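Methyltransferase FkbM (Methylobacillus flagellatus KT, PDB 2PY6) is probably a methyltransferase of the FkbM family, built round a Rossmann-like class I domain of the kind that usually takes S-adenosylmethionine as methyl donor. Local coordinates at residues 231-236 with 341-346; 256-261 with 287-292; 291-296 with 347-352; 326-331 with 352-357; 367-372 with 404-409. One frame throughout, in Å; residues are numbered along the deposited sequence.

Contact 1 of 5, residues 231-236 with 341-346; sequences VDCGAS and MDIEGS
Cys233 and Met341 form a parallel beta bridge with CA atoms 4.8 Å apart, and Asp342 N gives a nearly straight hydrogen bond to Cys233 O (3.1 Å, 166° at the hydrogen). The same oxygen meets Met341 CA in a CA-H...O contact of 3.5 Å, so two successive residues lean on one carbonyl. Both bridge side chains leave the same face of the sheet. Set anti to the backbone N (chi1 -171°), the sulfur SG of Cys233 reaches CG2 of Ile343 at 3.8 Å and flanks CG of Met341; a small apolar side chain suits this buried place. Met341, present as selenomethionine, carries its long chain on to Ile328 and to Ala350 and Leu351 of helix 347-352.

Strands 229-233 and 338-341 are central neighbours in the class I methyltransferase sheet, and the glycine-containing turn after the first strand is where relatives commonly hold S-adenosylmethionine. Gly234 suits that turn: its phi is positive (85°), and a CB on it would collide with Asp342 O. Its CA instead approaches Asp342 O at 3.5 Å as a CA-H...O contact, while the methyl CG2 of Ile343 lies 3.7 Å from Gly234 N. Beyond, a water donates to Gly234 O and to Asp342 O and accepts from Ser236 OG. Asp342 turns its OD1 to Ser368 OG on the next strand.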
# COMPACT_ATOMS: atom_id res chain seq x y z
N VAL A 231 -9.10 20.01 -30.38
CA VAL A 231 -8.70 18.78 -31.04
C VAL A 231 -7.68 18.17 -30.06
O VAL A 231 -6.60 18.73 -29.79
CB VAL A 231 -8.09 19.00 -32.45
CG1 VAL A 231 -7.65 17.69 -33.08
CG2 VAL A 231 -9.09 19.72 -33.35
N ASP A 232 -8.07 17.04 -29.49
CA ASP A 232 -7.23 16.30 -28.55
C ASP A 232 -6.61 15.16 -29.36
O ASP A 232 -7.14 14.04 -29.46
CB ASP A 232 -8.10 15.82 -27.39
CG ASP A 232 -7.35 15.01 -26.38
OD1 ASP A 232 -6.14 14.76 -26.56
OD2 ASP A 232 -8.01 14.61 -25.40
N CYS A 233 -5.45 15.46 -29.94
CA CYS A 233 -4.77 14.56 -30.84
C CYS A 233 -3.79 13.71 -30.02
O CYS A 233 -2.82 14.24 -29.46
CB CYS A 233 -4.11 15.39 -31.95
SG CYS A 233 -3.45 14.46 -33.28
N GLY A 234 -4.07 12.41 -29.95
CA GLY A 234 -3.36 11.44 -29.11
C GLY A 234 -4.03 11.52 -27.73
O GLY A 234 -3.39 11.81 -26.73
N ALA A 235 -5.34 11.26 -27.70
CA ALA A 235 -6.16 11.41 -26.47
C ALA A 235 -5.86 10.43 -25.33
O ALA A 235 -6.22 10.72 -24.20
CB ALA A 235 -7.63 11.44 -26.79
N SER A 236 -5.17 9.33 -25.65
CA SER A 236 -4.74 8.26 -24.72
C SER A 236 -5.81 7.79 -23.75
O SER A 236 -6.74 7.11 -24.15
CB SER A 236 -3.46 8.67 -23.98
OG SER A 236 -2.45 8.92 -24.91
N MSE A 341 -1.40 18.19 -29.18
CA MSE A 341 -0.84 17.09 -29.96
C MSE A 341 0.28 16.38 -29.21
O MSE A 341 1.30 17.00 -28.83
CB MSE A 341 -0.31 17.58 -31.29
CG MSE A 341 0.06 16.46 -32.26
SE MSE A 341 0.72 17.01 -33.95
CE MSE A 341 -0.84 17.56 -34.69
N ASP A 342 0.08 15.08 -29.01
CA ASP A 342 1.09 14.20 -28.46
C ASP A 342 0.82 12.80 -29.03
O ASP A 342 0.04 12.05 -28.45
CB ASP A 342 1.01 14.14 -26.94
CG ASP A 342 2.11 13.27 -26.33
OD1 ASP A 342 3.08 12.86 -27.02
OD2 ASP A 342 1.99 12.99 -25.14
N ILE A 343 1.48 12.47 -30.13
CA ILE A 343 1.24 11.18 -30.82
C ILE A 343 2.48 10.33 -31.03
O ILE A 343 3.59 10.83 -30.98
CB ILE A 343 0.46 11.43 -32.16
CG1 ILE A 343 1.26 12.26 -33.16
CG2 ILE A 343 -0.85 12.17 -31.84
CD1 ILE A 343 0.71 12.26 -34.59
N GLU A 344 2.27 9.03 -31.23
CA GLU A 344 3.42 8.11 -31.49
C GLU A 344 4.01 8.28 -32.92
O GLU A 344 5.23 8.19 -33.14
CB GLU A 344 3.04 6.64 -31.23
N GLY A 345 3.12 8.57 -33.87
CA GLY A 345 3.47 8.75 -35.27
C GLY A 345 4.07 10.11 -35.56
O GLY A 345 4.37 10.85 -34.64
N SER A 346 4.25 10.42 -36.83
CA SER A 346 4.87 11.66 -37.25
C SER A 346 4.00 12.85 -36.91
O SER A 346 2.87 12.94 -37.39
CB SER A 346 5.12 11.62 -38.76
OG SER A 346 5.54 12.90 -39.22
O HOH W 1 -0.80 10.92 -26.11

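Contact 2 of 5, residues 256-261 with 287-292; sequences WMIEPD and HGCGAG. With EDO (1,2-ethanediol), chain D.
His287 N donates to Met257 O at 2.7 Å, pointing almost along the C=O axis, and Glu259 N answers with a bond of 3.1 Å to His287 O. Together they hold Ile258 and His287 as a parallel bridge, joining strand 254-258 to the edge strand 284-287 of the Rossmann-like sheet. Glu259, just past the end of strand 254-258, stands where class I methyltransferases commonly carry an acidic residue for the ribose of the cofactor; here its OE1 takes Ser236 N and OE2 takes Asp261 N, which fixes the carboxylate against the glycine-containing loop.

The His287 ring extends beside Trp256 in the same direction, the two planes turned 42° apart. Its NE2 lies at the indole edge, 3.6 Å from Trp256 CD1, and is hydrogen-bonded to Thr285 OG1, while Trp256 NE1 is bonded to Asp333. On the other side of the imidazole, ND1 donates to O2 of a 1,2-ethanediol (2.8 Å), probably from the crystallisation liquor. Replacing His287 by an alanine is likely to leave Thr285 OG1 without its imidazole partner and to open a gap beside the indole edge.

Past the strand end the backbone makes an inverse gamma turn centred on Gly288, whose CA comes 3.3 Å from Glu259 O in a CA-H...O contact. On the face of the sheet that Ile258 shares with His287, the branch CG2 of Ile258 lies 3.9 Å from Cys289 SG and close to Ala291 CB. Pro260, which has no N-H to offer, presses ring atom CB against Gly290 N at 3.7 Å.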
# COMPACT_ATOMS: atom_id res chain seq x y z
N TRP A 256 -12.94 17.11 -29.94
CA TRP A 256 -12.73 15.98 -30.83
C TRP A 256 -11.51 15.23 -30.33
O TRP A 256 -10.39 15.71 -30.42
CB TRP A 256 -12.42 16.43 -32.24
CG TRP A 256 -13.45 17.25 -32.90
CD1 TRP A 256 -14.52 16.79 -33.63
CD2 TRP A 256 -13.48 18.67 -32.98
NE1 TRP A 256 -15.21 17.85 -34.14
CE2 TRP A 256 -14.59 19.02 -33.77
CE3 TRP A 256 -12.65 19.70 -32.47
CZ2 TRP A 256 -14.92 20.35 -34.07
CZ3 TRP A 256 -12.97 21.00 -32.77
CH2 TRP A 256 -14.11 21.32 -33.53
N MSE A 257 -11.74 14.05 -29.77
CA MSE A 257 -10.67 13.21 -29.27
C MSE A 257 -10.25 12.18 -30.33
O MSE A 257 -11.08 11.38 -30.77
CB MSE A 257 -11.13 12.49 -27.99
CG MSE A 257 -11.53 13.40 -26.85
SE MSE A 257 -11.89 12.46 -25.21
CE MSE A 257 -10.55 12.27 -24.57
N ILE A 258 -8.96 12.19 -30.69
CA ILE A 258 -8.38 11.31 -31.73
C ILE A 258 -7.37 10.37 -31.11
O ILE A 258 -6.36 10.82 -30.56
CB ILE A 258 -7.68 12.14 -32.85
CG1 ILE A 258 -8.63 13.25 -33.36
CG2 ILE A 258 -7.21 11.24 -34.00
CD1 ILE A 258 -7.95 14.18 -34.32
N GLU A 259 -7.63 9.06 -31.18
CA GLU A 259 -6.74 8.08 -30.61
C GLU A 259 -6.83 6.74 -31.37
O GLU A 259 -7.92 6.19 -31.45
CB GLU A 259 -7.16 7.88 -29.14
CG GLU A 259 -6.47 6.70 -28.45
CD GLU A 259 -4.98 6.86 -28.39
OE1 GLU A 259 -4.48 7.99 -28.06
OE2 GLU A 259 -4.29 5.85 -28.61
N PRO A 260 -5.70 6.21 -31.92
CA PRO A 260 -5.80 4.94 -32.67
C PRO A 260 -5.69 3.62 -31.90
O PRO A 260 -6.16 2.61 -32.40
CB PRO A 260 -4.62 5.04 -33.65
CG PRO A 260 -3.59 5.77 -32.90
CD PRO A 260 -4.32 6.73 -31.98
N ASP A 261 -5.08 3.62 -30.71
CA ASP A 261 -4.84 2.38 -29.97
C ASP A 261 -6.14 1.82 -29.38
O ASP A 261 -6.85 2.54 -28.69
CB ASP A 261 -3.82 2.63 -28.87
CG ASP A 261 -3.39 1.36 -28.16
OD1 ASP A 261 -4.16 0.81 -27.35
OD2 ASP A 261 -2.23 0.95 -28.35
N HIS A 287 -12.68 9.58 -31.97
CA HIS A 287 -12.37 9.16 -33.33
C HIS A 287 -11.24 8.19 -33.25
O HIS A 287 -10.13 8.60 -32.96
CB HIS A 287 -12.01 10.39 -34.17
CG HIS A 287 -13.03 11.48 -34.06
ND1 HIS A 287 -14.08 11.61 -34.94
CD2 HIS A 287 -13.21 12.45 -33.13
CE1 HIS A 287 -14.84 12.62 -34.57
NE2 HIS A 287 -14.33 13.16 -33.47
N GLY A 288 -11.56 6.91 -33.45
CA GLY A 288 -10.62 5.78 -33.38
C GLY A 288 -9.76 5.64 -34.61
O GLY A 288 -9.89 4.71 -35.38
N CYS A 289 -8.86 6.59 -34.79
CA CYS A 289 -7.94 6.64 -35.91
C CYS A 289 -6.74 7.40 -35.42
O CYS A 289 -6.74 8.01 -34.33
CB CYS A 289 -8.55 7.40 -37.12
SG CYS A 289 -8.95 9.14 -36.84
N GLY A 290 -5.72 7.36 -36.26
CA GLY A 290 -4.52 8.14 -36.06
C GLY A 290 -4.61 9.40 -36.91
O GLY A 290 -5.34 9.45 -37.90
N ALA A 291 -3.91 10.43 -36.48
CA ALA A 291 -3.85 11.70 -37.20
C ALA A 291 -2.63 11.65 -38.12
O ALA A 291 -1.51 11.37 -37.67
CB ALA A 291 -3.73 12.86 -36.22
N GLY A 292 -2.84 11.96 -39.40
CA GLY A 292 -1.76 11.95 -40.40
C GLY A 292 -2.08 12.92 -41.48
O GLY A 292 -2.98 13.73 -41.29
C1 EDO D . -12.48 8.00 -37.17
O1 EDO D . -12.14 6.96 -38.10
C2 EDO D . -13.98 8.24 -37.32
O2 EDO D . -14.43 9.36 -36.54

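Contact 3 of 5, residues 291-296 with 347-352; sequences AGENTI and ELSALK
Ser349 OG donates a short hydrogen bond of 2.6 Å to Glu293 OE2, which accepts with its anti lone pair, the one facing away from the other oxygen. The serine hydroxyl lies beside its own backbone N (chi1 -74°), which turns it to the glutamate. Glu293 gets there by setting CG between its backbone N and carbonyl carbon (chi1 50°) and then running extended, which lays it alongside the equally extended Lys352. The two chains point the same way. Carboxylate and ammonium do not join directly: OE1 of Glu293 rests 3.8 Å from the methylene CD of Lys352, and a water donates to Glu293 OE2 and accepts from Lys352 NZ. The serine's bond and this bridging water probably favour the charged form of the carboxylate.

Helix 347-352 follows strand 338-341 of the Rossmann-like domain, and the loop 291-296 between two strands of a small side sheet lies against its flank. Gly292 CA passes 4.1 Å from Ala350 CA. Small side chains suit so close an approach, and the CB methyls of Ala291 and Ala350 meet at 4.1 Å. The carbonyls Gly292 O and Ala350 O, both acceptors, are joined by a second water that donates to each, at 2.7 Å and 2.6 Å respectively.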
# COMPACT_ATOMS: atom_id res chain seq x y z
N ALA A 291 -3.91 10.43 -36.48
CA ALA A 291 -3.85 11.70 -37.20
C ALA A 291 -2.63 11.65 -38.12
O ALA A 291 -1.51 11.37 -37.67
CB ALA A 291 -3.73 12.86 -36.22
N GLY A 292 -2.84 11.96 -39.40
CA GLY A 292 -1.76 11.95 -40.40
C GLY A 292 -2.08 12.92 -41.48
O GLY A 292 -2.98 13.73 -41.29
N GLU A 293 -1.32 12.90 -42.57
CA GLU A 293 -1.50 13.88 -43.62
C GLU A 293 -2.55 13.52 -44.63
O GLU A 293 -3.11 14.40 -45.29
CB GLU A 293 -0.19 14.32 -44.30
CG GLU A 293 0.75 13.27 -44.78
CD GLU A 293 2.09 13.89 -45.22
OE1 GLU A 293 2.12 14.62 -46.25
OE2 GLU A 293 3.11 13.61 -44.53
N ASN A 294 -2.84 12.24 -44.76
CA ASN A 294 -3.91 11.87 -45.63
C ASN A 294 -4.67 10.70 -45.06
O ASN A 294 -4.45 10.33 -43.89
CB ASN A 294 -3.41 11.75 -47.07
CG ASN A 294 -2.22 10.88 -47.20
OD1 ASN A 294 -1.93 10.05 -46.35
ND2 ASN A 294 -1.51 11.05 -48.32
N THR A 295 -5.62 10.19 -45.84
CA THR A 295 -6.46 9.11 -45.44
C THR A 295 -5.90 7.79 -45.95
O THR A 295 -5.85 7.55 -47.15
CB THR A 295 -7.85 9.35 -45.99
OG1 THR A 295 -8.33 10.62 -45.52
CG2 THR A 295 -8.81 8.23 -45.55
N ILE A 296 -5.49 6.93 -45.02
CA ILE A 296 -4.90 5.65 -45.35
C ILE A 296 -5.00 4.66 -44.18
O ILE A 296 -4.95 5.05 -43.03
CB ILE A 296 -3.42 5.83 -45.76
CG1 ILE A 296 -2.86 4.56 -46.40
CG2 ILE A 296 -2.58 6.32 -44.57
CD1 ILE A 296 -1.46 4.77 -46.97
N GLU A 347 4.51 13.73 -36.07
CA GLU A 347 3.77 14.97 -35.73
C GLU A 347 3.82 15.96 -36.86
O GLU A 347 2.96 16.82 -36.96
CB GLU A 347 4.21 15.56 -34.38
CG GLU A 347 3.64 14.72 -33.21
CD GLU A 347 3.86 15.29 -31.87
OE1 GLU A 347 4.60 16.28 -31.79
OE2 GLU A 347 3.31 14.74 -30.89
N LEU A 348 4.81 15.84 -37.73
CA LEU A 348 4.89 16.70 -38.91
C LEU A 348 3.77 16.29 -39.87
O LEU A 348 3.09 17.17 -40.36
CB LEU A 348 6.25 16.60 -39.59
CG LEU A 348 6.47 17.55 -40.78
CD1 LEU A 348 6.35 18.99 -40.37
CD2 LEU A 348 7.84 17.29 -41.48
N SER A 349 3.57 14.99 -40.13
CA SER A 349 2.46 14.56 -40.99
C SER A 349 1.09 14.94 -40.42
O SER A 349 0.15 15.31 -41.16
CB SER A 349 2.49 13.05 -41.25
OG SER A 349 3.53 12.71 -42.16
N ALA A 350 0.97 14.83 -39.11
CA ALA A 350 -0.26 15.18 -38.45
C ALA A 350 -0.61 16.64 -38.57
O ALA A 350 -1.76 16.96 -38.75
CB ALA A 350 -0.20 14.74 -37.03
N LEU A 351 0.39 17.52 -38.47
CA LEU A 351 0.21 18.93 -38.62
C LEU A 351 -0.15 19.32 -40.05
O LEU A 351 -0.96 20.22 -40.27
CB LEU A 351 1.47 19.69 -38.19
CG LEU A 351 1.77 19.76 -36.68
CD1 LEU A 351 3.21 20.20 -36.44
CD2 LEU A 351 0.83 20.67 -35.99
N LYS A 352 0.42 18.62 -41.03
CA LYS A 352 0.10 18.87 -42.43
C LYS A 352 -1.34 18.49 -42.69
O LYS A 352 -2.00 19.11 -43.48
CB LYS A 352 1.01 18.07 -43.36
CG LYS A 352 2.47 18.49 -43.30
CD LYS A 352 3.30 17.58 -44.11
CE LYS A 352 4.66 18.19 -44.32
NZ LYS A 352 5.51 17.31 -45.10
O HOH W 2 -3.70 15.33 -39.24
O HOH W 3 5.71 14.66 -43.35

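Contact 4 of 5, residues 326-331 with 352-357; sequences RPIDDI and KGARRA
Asp329 sets its carboxylate against the first turn of helix 355-361, where OD2 accepts from Arg356 N and OD1 from Ala357 N, each at 3.0 Å. Both donors come in on the syn sides of the oxygens, somewhat out of the carboxylate plane. Ala354 holds the N-cap position and has no polar side chain, so an aspartate from another helix supplies the acceptors, and its negative charge is probably also favourable at the N-terminal end of the helix. Gly353 adds a third bond between the segments: its O accepts Asp329 N at 2.9 Å in a nearly straight bond (175°) in the carbonyl plane. Glycine fits because a CB there would crowd Pro327 CB, which already lies 3.4 Å from Gly353 O.

Arg356 bends back at chi3 (42°) and lays one guanidinium face over Asp329 CB, 3.3 Å above the plane; none of its side-chain N-H groups points at the carboxylate, so the charges act only at a distance. A leucine in place of Asp329 would probably leave the amides of Arg356 and Ala357 without their acceptors and the helix start without its counter-charge.

Alongside, the branched Ile328 packs its CB 3.7 Å from Ala354 CB. Helix 328-331 thus ties the start of helix 355-361 to the sheet, for Ile328 goes on to touch Val231 and Cys233 of strand 229-233 and Ile258 of strand 254-258, while Arg355 leans on Tyr382 of helix 375-386.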
# COMPACT_ATOMS: atom_id res chain seq x y z
N ARG A 326 -6.24 9.45 -40.72
CA ARG A 326 -6.98 10.47 -41.41
C ARG A 326 -6.39 11.81 -41.04
O ARG A 326 -5.78 11.91 -39.97
CB ARG A 326 -8.41 10.45 -40.88
CG ARG A 326 -9.15 9.10 -41.07
CD ARG A 326 -10.55 9.22 -40.49
NE ARG A 326 -11.33 10.24 -41.19
CZ ARG A 326 -12.43 10.81 -40.72
NH1 ARG A 326 -12.93 10.50 -39.55
NH2 ARG A 326 -13.04 11.72 -41.46
N PRO A 327 -6.54 12.82 -41.92
CA PRO A 327 -6.10 14.15 -41.55
C PRO A 327 -7.12 14.84 -40.63
O PRO A 327 -8.31 14.62 -40.79
CB PRO A 327 -6.00 14.89 -42.91
CG PRO A 327 -7.02 14.24 -43.73
CD PRO A 327 -7.07 12.79 -43.29
N ILE A 328 -6.61 15.64 -39.69
CA ILE A 328 -7.43 16.41 -38.74
C ILE A 328 -8.52 17.26 -39.41
O ILE A 328 -9.64 17.30 -38.93
CB ILE A 328 -6.53 17.31 -37.84
CG1 ILE A 328 -5.81 16.43 -36.81
CG2 ILE A 328 -7.34 18.38 -37.07
CD1 ILE A 328 -4.57 17.03 -36.20
N ASP A 329 -8.16 17.94 -40.50
CA ASP A 329 -9.07 18.76 -41.27
C ASP A 329 -10.30 17.97 -41.75
O ASP A 329 -11.36 18.52 -41.92
CB ASP A 329 -8.38 19.36 -42.51
CG ASP A 329 -7.38 20.45 -42.19
OD1 ASP A 329 -7.50 21.11 -41.15
OD2 ASP A 329 -6.47 20.69 -43.02
N ASP A 330 -10.14 16.68 -42.01
CA ASP A 330 -11.30 15.82 -42.42
C ASP A 330 -12.05 15.22 -41.22
O ASP A 330 -13.24 15.01 -41.28
CB ASP A 330 -10.89 14.71 -43.41
CG ASP A 330 -12.09 14.06 -44.09
OD1 ASP A 330 -12.95 14.78 -44.64
OD2 ASP A 330 -12.17 12.81 -44.10
N ILE A 331 -11.35 14.97 -40.13
CA ILE A 331 -11.96 14.37 -38.91
C ILE A 331 -12.93 15.32 -38.23
O ILE A 331 -14.03 14.91 -37.81
CB ILE A 331 -10.84 13.94 -37.89
CG1 ILE A 331 -9.97 12.82 -38.45
CG2 ILE A 331 -11.45 13.51 -36.54
CD1 ILE A 331 -8.64 12.56 -37.69
N LYS A 352 0.42 18.62 -41.03
CA LYS A 352 0.10 18.87 -42.43
C LYS A 352 -1.34 18.49 -42.69
O LYS A 352 -2.00 19.11 -43.48
CB LYS A 352 1.01 18.07 -43.36
CG LYS A 352 2.47 18.49 -43.30
CD LYS A 352 3.30 17.58 -44.11
CE LYS A 352 4.66 18.19 -44.32
NZ LYS A 352 5.51 17.31 -45.10
N GLY A 353 -1.82 17.46 -42.01
CA GLY A 353 -3.24 17.07 -42.09
C GLY A 353 -4.21 18.04 -41.38
O GLY A 353 -5.42 17.87 -41.48
N ALA A 354 -3.66 19.03 -40.68
CA ALA A 354 -4.44 20.09 -40.02
C ALA A 354 -4.12 21.47 -40.60
O ALA A 354 -4.52 22.49 -40.03
CB ALA A 354 -4.15 20.06 -38.48
N ARG A 355 -3.47 21.53 -41.77
CA ARG A 355 -3.05 22.82 -42.31
C ARG A 355 -4.12 23.84 -42.57
O ARG A 355 -3.82 25.02 -42.44
CB ARG A 355 -2.15 22.71 -43.56
CG ARG A 355 -2.72 22.10 -44.76
CD ARG A 355 -1.61 21.71 -45.74
NE ARG A 355 -2.13 21.02 -46.94
CZ ARG A 355 -2.14 19.70 -47.18
NH1 ARG A 355 -1.63 18.80 -46.33
NH2 ARG A 355 -2.66 19.27 -48.33
N ARG A 356 -5.32 23.41 -42.95
CA ARG A 356 -6.43 24.32 -43.21
C ARG A 356 -6.89 24.92 -41.89
O ARG A 356 -7.12 26.10 -41.79
CB ARG A 356 -7.59 23.59 -43.90
CG ARG A 356 -7.30 23.23 -45.36
CD ARG A 356 -8.11 22.04 -45.86
NE ARG A 356 -9.50 22.10 -45.42
CZ ARG A 356 -10.30 21.05 -45.24
NH1 ARG A 356 -9.89 19.80 -45.49
NH2 ARG A 356 -11.53 21.25 -44.81
N ALA A 357 -7.00 24.09 -40.87
CA ALA A 357 -7.41 24.57 -39.56
C ALA A 357 -6.38 25.58 -39.00
O ALA A 357 -6.74 26.65 -38.47
CB ALA A 357 -7.57 23.39 -38.59

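Contact 5 of 5, residues 367-372 with 404-409; sequences ISAYHR and TCLYFY
Ile367 and Leu406 face each other as an antiparallel hydrogen-bonded pair: Ile367 N donates to Leu406 O and Leu406 N to Ile367 O, each bond 2.8 Å long. Ser368 and Cys405 follow as a non-hydrogen-bonded pair with CA atoms 4.3 Å apart, and Ala369 N then donates to Thr404 O, carrying the pairing beyond the end of strand 364-368.

On the face of Ile367 and Leu406 the packing is apolar. CG1 of Ile367 comes 4.2 Å from Phe408 CE1, the two side chains crossing at about a right angle, and CD1 of Leu406 settles 3.8 Å from the methyl CB of Ala369, whose small size suits the closeness. Tyr370, with CG between backbone N and carbonyl carbon (chi1 71°), folds its ring beside the other strand, so that its edge meets Thr404 O in the ring plane, CD1 3.8 Å away; one face of the ring lies by His371 ND1. On the opposite face of the strand, Ser368 OG and His371 NE2 are hydrogen-bonded at 2.9 Å.

Strand 404-408 runs antiparallel between strands 364-368 and 392-396, the placing of the last strand that marks the class I methyltransferase sheet. On strand 392-396, His396 ND1 meets Thr404 OG1 and Ile392 touches Phe408, while helix 375-386 covers the apolar face through Leu379, Thr380 and Ile383.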
# COMPACT_ATOMS: atom_id res chain seq x y z
N ILE A 367 2.08 21.51 -28.79
CA ILE A 367 2.64 20.41 -29.61
C ILE A 367 3.81 19.75 -28.88
O ILE A 367 4.82 20.41 -28.61
CB ILE A 367 3.10 20.94 -30.99
CG1 ILE A 367 2.02 21.80 -31.68
CG2 ILE A 367 3.45 19.78 -31.93
CD1 ILE A 367 0.68 21.08 -32.01
N SER A 368 3.66 18.48 -28.51
CA SER A 368 4.71 17.80 -27.75
C SER A 368 5.94 17.77 -28.65
O SER A 368 5.83 17.49 -29.85
CB SER A 368 4.27 16.41 -27.31
OG SER A 368 4.19 15.59 -28.41
N ALA A 369 7.10 18.11 -28.09
CA ALA A 369 8.30 18.35 -28.89
C ALA A 369 9.49 17.49 -28.58
O ALA A 369 10.58 17.81 -29.03
CB ALA A 369 8.70 19.80 -28.70
N TYR A 370 9.29 16.39 -27.87
CA TYR A 370 10.37 15.55 -27.40
C TYR A 370 10.53 14.20 -28.09
O TYR A 370 11.34 13.40 -27.62
CB TYR A 370 10.17 15.29 -25.90
CG TYR A 370 9.00 14.35 -25.60
CD1 TYR A 370 7.71 14.84 -25.51
CD2 TYR A 370 9.20 12.97 -25.46
CE1 TYR A 370 6.63 13.97 -25.24
CE2 TYR A 370 8.14 12.11 -25.22
CZ TYR A 370 6.86 12.61 -25.10
OH TYR A 370 5.82 11.74 -24.84
N HIS A 371 9.78 13.92 -29.16
CA HIS A 371 9.80 12.58 -29.79
C HIS A 371 11.00 12.33 -30.70
O HIS A 371 11.46 11.19 -30.82
CB HIS A 371 8.47 12.28 -30.54
CG HIS A 371 7.26 12.37 -29.66
ND1 HIS A 371 6.86 11.34 -28.84
CD2 HIS A 371 6.42 13.40 -29.40
CE1 HIS A 371 5.80 11.71 -28.15
NE2 HIS A 371 5.51 12.96 -28.47
N ARG A 372 11.50 13.38 -31.33
CA ARG A 372 12.65 13.27 -32.21
C ARG A 372 13.60 14.41 -31.92
O ARG A 372 13.15 15.49 -31.48
CB ARG A 372 12.22 13.31 -33.68
CG ARG A 372 11.24 12.20 -34.12
CD ARG A 372 10.72 12.49 -35.51
N THR A 404 8.52 17.89 -23.16
CA THR A 404 8.96 19.17 -23.60
C THR A 404 7.85 19.50 -24.60
O THR A 404 7.51 18.68 -25.43
CB THR A 404 10.34 19.08 -24.29
OG1 THR A 404 11.28 18.57 -23.35
CG2 THR A 404 10.78 20.42 -24.75
N CYS A 405 7.23 20.67 -24.48
CA CYS A 405 6.11 21.03 -25.30
C CYS A 405 6.22 22.43 -25.87
O CYS A 405 6.51 23.36 -25.16
CB CYS A 405 4.86 20.98 -24.40
SG CYS A 405 3.30 21.18 -25.26
N LEU A 406 5.95 22.56 -27.17
CA LEU A 406 5.93 23.85 -27.85
C LEU A 406 4.55 24.42 -27.72
O LEU A 406 3.58 23.68 -27.79
CB LEU A 406 6.20 23.69 -29.34
CG LEU A 406 7.64 23.44 -29.77
CD1 LEU A 406 7.75 22.64 -31.04
CD2 LEU A 406 8.37 24.80 -29.85
N TYR A 407 4.47 25.74 -27.52
CA TYR A 407 3.21 26.47 -27.50
C TYR A 407 3.23 27.53 -28.58
O TYR A 407 4.24 28.20 -28.77
CB TYR A 407 2.99 27.13 -26.16
CG TYR A 407 2.87 26.12 -25.05
CD1 TYR A 407 1.63 25.57 -24.74
CD2 TYR A 407 3.98 25.65 -24.37
CE1 TYR A 407 1.50 24.64 -23.75
CE2 TYR A 407 3.85 24.70 -23.37
CZ TYR A 407 2.61 24.19 -23.08
OH TYR A 407 2.43 23.27 -22.07
N PHE A 408 2.13 27.61 -29.32
CA PHE A 408 1.95 28.60 -30.37
C PHE A 408 0.63 29.30 -30.07
O PHE A 408 -0.41 28.65 -29.87
CB PHE A 408 1.82 27.93 -31.74
CG PHE A 408 3.05 27.20 -32.18
CD1 PHE A 408 3.28 25.89 -31.77
CD2 PHE A 408 3.94 27.79 -33.06
CE1 PHE A 408 4.40 25.19 -32.21
CE2 PHE A 408 5.07 27.10 -33.48
CZ PHE A 408 5.30 25.81 -33.05
N TYR A 409 0.67 30.61 -30.06
CA TYR A 409 -0.51 31.39 -29.78
C TYR A 409 -0.41 32.75 -30.45
O TYR A 409 0.49 33.05 -31.27
CB TYR A 409 -0.64 31.54 -28.24
CG TYR A 409 0.57 32.19 -27.62
CD1 TYR A 409 1.68 31.42 -27.24
CD2 TYR A 409 0.64 33.54 -27.42
CE1 TYR A 409 2.80 32.01 -26.70
CE2 TYR A 409 1.78 34.14 -26.85
CZ TYR A 409 2.83 33.37 -26.49
OH TYR A 409 3.94 33.96 -25.94
OXT TYR A 409 -1.24 33.59 -30.09

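Contacts 1, 2 and 5 belong to one seven-stranded sheet, ordered 284-287, 254-258, 229-233, 338-341, 364-368, 404-408, 392-396. Contact 1 sits at its middle, its centre about 7 Å from that of contact 2 and about 12 Å from that of contact 5; contacts 2 and 5, about 19 Å apart between centres, do not touch. Contacts 3 and 4, centres about 7 Å apart, share Lys352 and attach the side-sheet loop and helix 328-331 to helices 347-352 and 355-361. Along the chain, contact 2 nests inside contact 1, contacts 3 and 4 cross it, and contact 5 comes last. Contacts 1 and 2 probably shape strand ends where relatives bind cofactor, while 3 and 4 join helices to the sheet.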